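Local coordinates for protein geranyltranstransferase (Staphylococcus aureus, PDB 1RTR) that probably makes farnesyl diphosphate by joining isopentenyl diphosphate to geranyl diphosphate, a chain-elongation step of isoprenoid biosynthesis, at residues L4-S18 / L38-L52. Numbering follows the deposited sequence. Where two conformers were deposited one is given.
Sequences LPMNKLIDEVNNELS and LNAGGKRIRPVLLLL
Leu38 meets Leu17 at the C-terminal end of helix 30-38, its CG 4.1 Å from CD2 of Leu17. Asn39 lays its side-chain amide against the backbone of Ser18. At Lys43 the backbone makes the contact: its carbonyl O touches CD1 of Ile10. Arg44 is buried and sits at the N-cap position of the next helix. Its chain bends at chi2 (-71°), and the guanidinium turns back toward Leu38. There NH1 donates to Leu38 O at 2.9 Å, in the carbonyl plane, though that oxygen lies 26° out of the guanidinium plane. NH2 adds a weak bond to the same oxygen and a salt bridge to Glu72 of helix 65-83. CD1 of Leu17 lies over one face of the guanidinium, 3.5 Å from CZ, and Gly42 N over the opposite face. Asn14 stands at its edge. This is the all-helical fold of the polyprenyl synthetases, and here the N-terminal helix 6-18 packs on helix 45-56; the axes of 6-18 and 45-52 come within 9.9 Å, with 115° between their N-to-C directions. Pro47 offers CB to CG2 of Val13. Val48 is shared: CG1 meets SD of Met6 at 3.8 Å, while CG2, beside its own backbone N, faces Leu9 CB and Ile10 CG1. Leu51 CD2 touches both Leu9 CD2 and Val13 CG2. Leu52 CD2 lies 3.6 Å from CD1, the other branch of Leu9. Leu52 also touches Ile284 of helix 279-289.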
# COMPACT_ATOMS: atom_id res chain seq x y z
N LEU A 4 18.45 -24.74 -9.93
CA LEU A 4 18.30 -23.32 -10.24
C LEU A 4 19.43 -22.51 -9.61
O LEU A 4 19.34 -22.11 -8.44
CB LEU A 4 16.94 -22.78 -9.75
CG LEU A 4 15.65 -23.57 -9.93
CD1 LEU A 4 14.54 -22.91 -9.13
CD2 LEU A 4 15.26 -23.70 -11.39
N PRO A 5 20.49 -22.26 -10.39
CA PRO A 5 21.59 -21.40 -9.94
C PRO A 5 21.03 -20.08 -9.43
O PRO A 5 20.11 -19.53 -10.05
CB PRO A 5 22.41 -21.18 -11.21
CG PRO A 5 22.13 -22.39 -12.06
CD PRO A 5 20.72 -22.78 -11.75
N MET A 6 21.56 -19.60 -8.31
CA MET A 6 21.09 -18.37 -7.69
C MET A 6 21.20 -17.18 -8.65
O MET A 6 20.24 -16.42 -8.80
CB MET A 6 21.84 -18.08 -6.39
CG MET A 6 21.40 -16.80 -5.68
SD MET A 6 20.70 -17.10 -4.05
CE MET A 6 21.07 -15.48 -3.24
N ASN A 7 22.35 -17.05 -9.31
CA ASN A 7 22.57 -15.94 -10.24
C ASN A 7 21.63 -15.95 -11.45
O ASN A 7 21.38 -14.90 -12.04
CB ASN A 7 24.02 -15.88 -10.70
CG ASN A 7 24.51 -17.22 -11.18
OD1 ASN A 7 25.02 -18.01 -10.39
ND2 ASN A 7 24.35 -17.49 -12.47
N LYS A 8 21.12 -17.12 -11.81
CA LYS A 8 20.17 -17.21 -12.92
C LYS A 8 18.75 -16.78 -12.51
O LYS A 8 17.99 -16.30 -13.36
CB LYS A 8 20.17 -18.60 -13.56
CG LYS A 8 21.16 -18.73 -14.71
CD LYS A 8 20.54 -18.31 -16.04
CE LYS A 8 20.99 -19.23 -17.17
NZ LYS A 8 22.25 -18.74 -17.80
N LEU A 9 18.40 -16.95 -11.24
CA LEU A 9 17.15 -16.42 -10.71
C LEU A 9 17.23 -14.89 -10.54
O LEU A 9 16.32 -14.18 -10.97
CB LEU A 9 16.78 -17.09 -9.39
CG LEU A 9 15.91 -18.34 -9.50
CD1 LEU A 9 15.93 -19.06 -8.18
CD2 LEU A 9 14.49 -18.00 -9.88
N ILE A 10 18.31 -14.41 -9.92
CA ILE A 10 18.58 -12.98 -9.81
C ILE A 10 18.43 -12.28 -11.16
O ILE A 10 17.85 -11.20 -11.24
CB ILE A 10 20.00 -12.74 -9.23
CG1 ILE A 10 20.10 -13.25 -7.79
CG2 ILE A 10 20.39 -11.26 -9.30
CD1 ILE A 10 21.45 -13.01 -7.10
N ASP A 11 18.96 -12.91 -12.21
CA ASP A 11 18.90 -12.37 -13.57
C ASP A 11 17.47 -12.26 -14.06
O ASP A 11 17.08 -11.22 -14.60
CB ASP A 11 19.70 -13.25 -14.53
CG ASP A 11 21.19 -13.01 -14.44
OD1 ASP A 11 21.95 -13.86 -14.97
OD2 ASP A 11 21.70 -12.02 -13.86
N GLU A 12 16.71 -13.33 -13.88
CA GLU A 12 15.31 -13.35 -14.29
C GLU A 12 14.50 -12.29 -13.55
O GLU A 12 13.70 -11.58 -14.16
CB GLU A 12 14.70 -14.73 -14.11
CG GLU A 12 13.41 -14.89 -14.89
CD GLU A 12 12.80 -16.26 -14.73
OE1 GLU A 12 13.44 -17.15 -14.13
OE2 GLU A 12 11.66 -16.44 -15.21
N VAL A 13 14.73 -12.18 -12.24
CA VAL A 13 14.09 -11.16 -11.42
C VAL A 13 14.44 -9.78 -11.97
O VAL A 13 13.55 -8.95 -12.19
CB VAL A 13 14.45 -11.31 -9.90
CG1 VAL A 13 14.17 -10.04 -9.11
CG2 VAL A 13 13.69 -12.46 -9.28
N ASN A 14 15.72 -9.54 -12.23
CA ASN A 14 16.14 -8.26 -12.78
C ASN A 14 15.48 -7.90 -14.13
O ASN A 14 15.07 -6.76 -14.33
CB ASN A 14 17.67 -8.17 -12.87
CG ASN A 14 18.34 -8.04 -11.50
OD1 ASN A 14 19.52 -8.35 -11.35
ND2 ASN A 14 17.59 -7.58 -10.50
N ASN A 15 15.35 -8.88 -15.03
CA ASN A 15 14.69 -8.65 -16.32
C ASN A 15 13.22 -8.29 -16.14
O ASN A 15 12.71 -7.36 -16.77
CB ASN A 15 14.86 -9.85 -17.26
CG ASN A 15 16.32 -10.10 -17.64
OD1 ASN A 15 17.10 -9.16 -17.81
ND2 ASN A 15 16.69 -11.37 -17.76
N GLU A 16 12.55 -9.02 -15.26
CA GLU A 16 11.15 -8.73 -14.94
C GLU A 16 10.97 -7.36 -14.27
O GLU A 16 10.02 -6.66 -14.58
CB GLU A 16 10.55 -9.84 -14.08
CG GLU A 16 10.47 -11.18 -14.80
CD GLU A 16 9.22 -11.33 -15.66
OE1 GLU A 16 8.40 -10.38 -15.73
OE2 GLU A 16 9.06 -12.41 -16.26
N LEU A 17 11.89 -6.98 -13.39
CA LEU A 17 11.76 -5.72 -12.68
C LEU A 17 12.03 -4.50 -13.57
O LEU A 17 11.45 -3.44 -13.35
CB LEU A 17 12.68 -5.68 -11.46
CG LEU A 17 12.35 -6.54 -10.24
CD1 LEU A 17 13.51 -6.46 -9.25
CD2 LEU A 17 11.06 -6.11 -9.56
N SER A 18 12.90 -4.65 -14.57
CA SER A 18 13.25 -3.56 -15.50
C SER A 18 12.07 -3.18 -16.40
O SER A 18 12.01 -2.06 -16.92
CB SER A 18 14.45 -3.95 -16.37
OG SER A 18 14.10 -4.90 -17.36
N LEU A 38 13.82 0.63 -8.36
CA LEU A 38 13.53 -0.77 -8.64
C LEU A 38 14.72 -1.46 -9.30
O LEU A 38 14.94 -2.65 -9.07
CB LEU A 38 12.28 -0.89 -9.52
CG LEU A 38 11.28 -2.03 -9.32
CD1 LEU A 38 10.90 -2.24 -7.85
CD2 LEU A 38 10.04 -1.77 -10.17
N ASN A 39 15.47 -0.71 -10.10
CA ASN A 39 16.65 -1.23 -10.80
C ASN A 39 17.99 -0.94 -10.11
O ASN A 39 19.03 -1.35 -10.61
CB ASN A 39 16.71 -0.71 -12.24
CG ASN A 39 15.60 -1.26 -13.09
OD1 ASN A 39 14.92 -0.51 -13.79
ND2 ASN A 39 15.40 -2.57 -13.05
N ALA A 40 17.94 -0.23 -8.97
CA ALA A 40 19.13 0.05 -8.15
C ALA A 40 20.06 -1.14 -8.11
O ALA A 40 21.28 -0.98 -8.12
CB ALA A 40 18.73 0.46 -6.73
N GLY A 41 19.47 -2.34 -8.09
CA GLY A 41 20.24 -3.56 -8.12
C GLY A 41 20.68 -3.89 -6.71
O GLY A 41 21.45 -3.13 -6.09
N GLY A 42 20.18 -5.01 -6.21
CA GLY A 42 20.60 -5.53 -4.93
C GLY A 42 20.86 -7.01 -5.06
O GLY A 42 21.10 -7.52 -6.16
N LYS A 43 20.80 -7.71 -3.94
CA LYS A 43 21.03 -9.14 -3.89
C LYS A 43 19.76 -9.91 -4.29
O LYS A 43 19.83 -11.05 -4.76
CB LYS A 43 21.53 -9.54 -2.49
CG LYS A 43 22.62 -8.61 -1.88
CD LYS A 43 22.84 -8.85 -0.35
CE LYS A 43 24.34 -8.79 0.07
NZ LYS A 43 24.85 -7.39 0.28
N ARG A 44 18.60 -9.25 -4.10
CA ARG A 44 17.26 -9.79 -4.40
C ARG A 44 16.87 -11.04 -3.61
O ARG A 44 16.17 -11.91 -4.14
CB ARG A 44 17.08 -10.05 -5.92
CG ARG A 44 17.50 -8.93 -6.82
CD ARG A 44 16.60 -7.73 -6.79
NE ARG A 44 16.89 -6.84 -7.90
CZ ARG A 44 16.59 -5.55 -7.95
NH1 ARG A 44 16.90 -4.84 -9.02
NH2 ARG A 44 15.98 -4.97 -6.93
N ILE A 45 17.31 -11.14 -2.36
CA ILE A 45 17.11 -12.37 -1.57
C ILE A 45 15.65 -12.66 -1.30
O ILE A 45 15.26 -13.83 -1.28
CB ILE A 45 17.90 -12.38 -0.25
CG1 ILE A 45 17.81 -11.03 0.46
CG2 ILE A 45 19.36 -12.78 -0.47
CD1 ILE A 45 16.87 -11.06 1.65
N ARG A 46 14.84 -11.61 -1.11
CA ARG A 46 13.43 -11.79 -0.78
C ARG A 46 12.67 -12.51 -1.90
O ARG A 46 12.10 -13.57 -1.65
CB ARG A 46 12.74 -10.48 -0.39
CG ARG A 46 13.14 -9.97 0.96
CD ARG A 46 12.91 -8.49 1.11
NE ARG A 46 13.50 -7.96 2.33
CZ ARG A 46 14.77 -7.59 2.47
NH1 ARG A 46 15.19 -7.11 3.63
NH2 ARG A 46 15.61 -7.68 1.45
N PRO A 47 12.68 -11.95 -3.13
CA PRO A 47 12.09 -12.65 -4.28
C PRO A 47 12.70 -14.02 -4.48
O PRO A 47 11.96 -14.98 -4.69
CB PRO A 47 12.44 -11.74 -5.48
CG PRO A 47 13.40 -10.74 -4.99
CD PRO A 47 13.19 -10.63 -3.51
N VAL A 48 14.03 -14.11 -4.39
CA VAL A 48 14.71 -15.37 -4.64
C VAL A 48 14.31 -16.43 -3.62
O VAL A 48 14.02 -17.57 -3.99
CB VAL A 48 16.23 -15.17 -4.71
CG1 VAL A 48 16.95 -16.47 -4.38
CG2 VAL A 48 16.63 -14.69 -6.11
N LEU A 49 14.26 -16.03 -2.35
CA LEU A 49 13.75 -16.88 -1.28
C LEU A 49 12.40 -17.46 -1.64
O LEU A 49 12.20 -18.67 -1.52
CB LEU A 49 13.66 -16.12 0.04
CG LEU A 49 13.32 -16.92 1.30
CD1 LEU A 49 14.22 -18.15 1.45
CD2 LEU A 49 13.44 -16.03 2.53
N LEU A 50 11.48 -16.61 -2.08
CA LEU A 50 10.11 -17.05 -2.40
C LEU A 50 10.12 -18.07 -3.55
O LEU A 50 9.53 -19.15 -3.45
CB LEU A 50 9.21 -15.83 -2.68
CG LEU A 50 7.86 -15.76 -3.42
CD1 LEU A 50 7.04 -17.02 -3.51
CD2 LEU A 50 7.02 -14.65 -2.82
N LEU A 51 10.82 -17.71 -4.62
CA LEU A 51 11.04 -18.60 -5.76
C LEU A 51 11.63 -19.96 -5.34
O LEU A 51 11.06 -21.01 -5.66
CB LEU A 51 11.92 -17.90 -6.80
CG LEU A 51 11.27 -17.03 -7.91
CD1 LEU A 51 9.74 -16.78 -7.75
CD2 LEU A 51 12.03 -15.73 -8.09
N LEU A 52 12.75 -19.93 -4.62
CA LEU A 52 13.40 -21.19 -4.18
C LEU A 52 12.53 -22.03 -3.24
O LEU A 52 12.53 -23.26 -3.33
CB LEU A 52 14.79 -20.93 -3.58
CG LEU A 52 15.85 -20.45 -4.60
CD1 LEU A 52 17.07 -19.86 -3.95
CD2 LEU A 52 16.25 -21.55 -5.57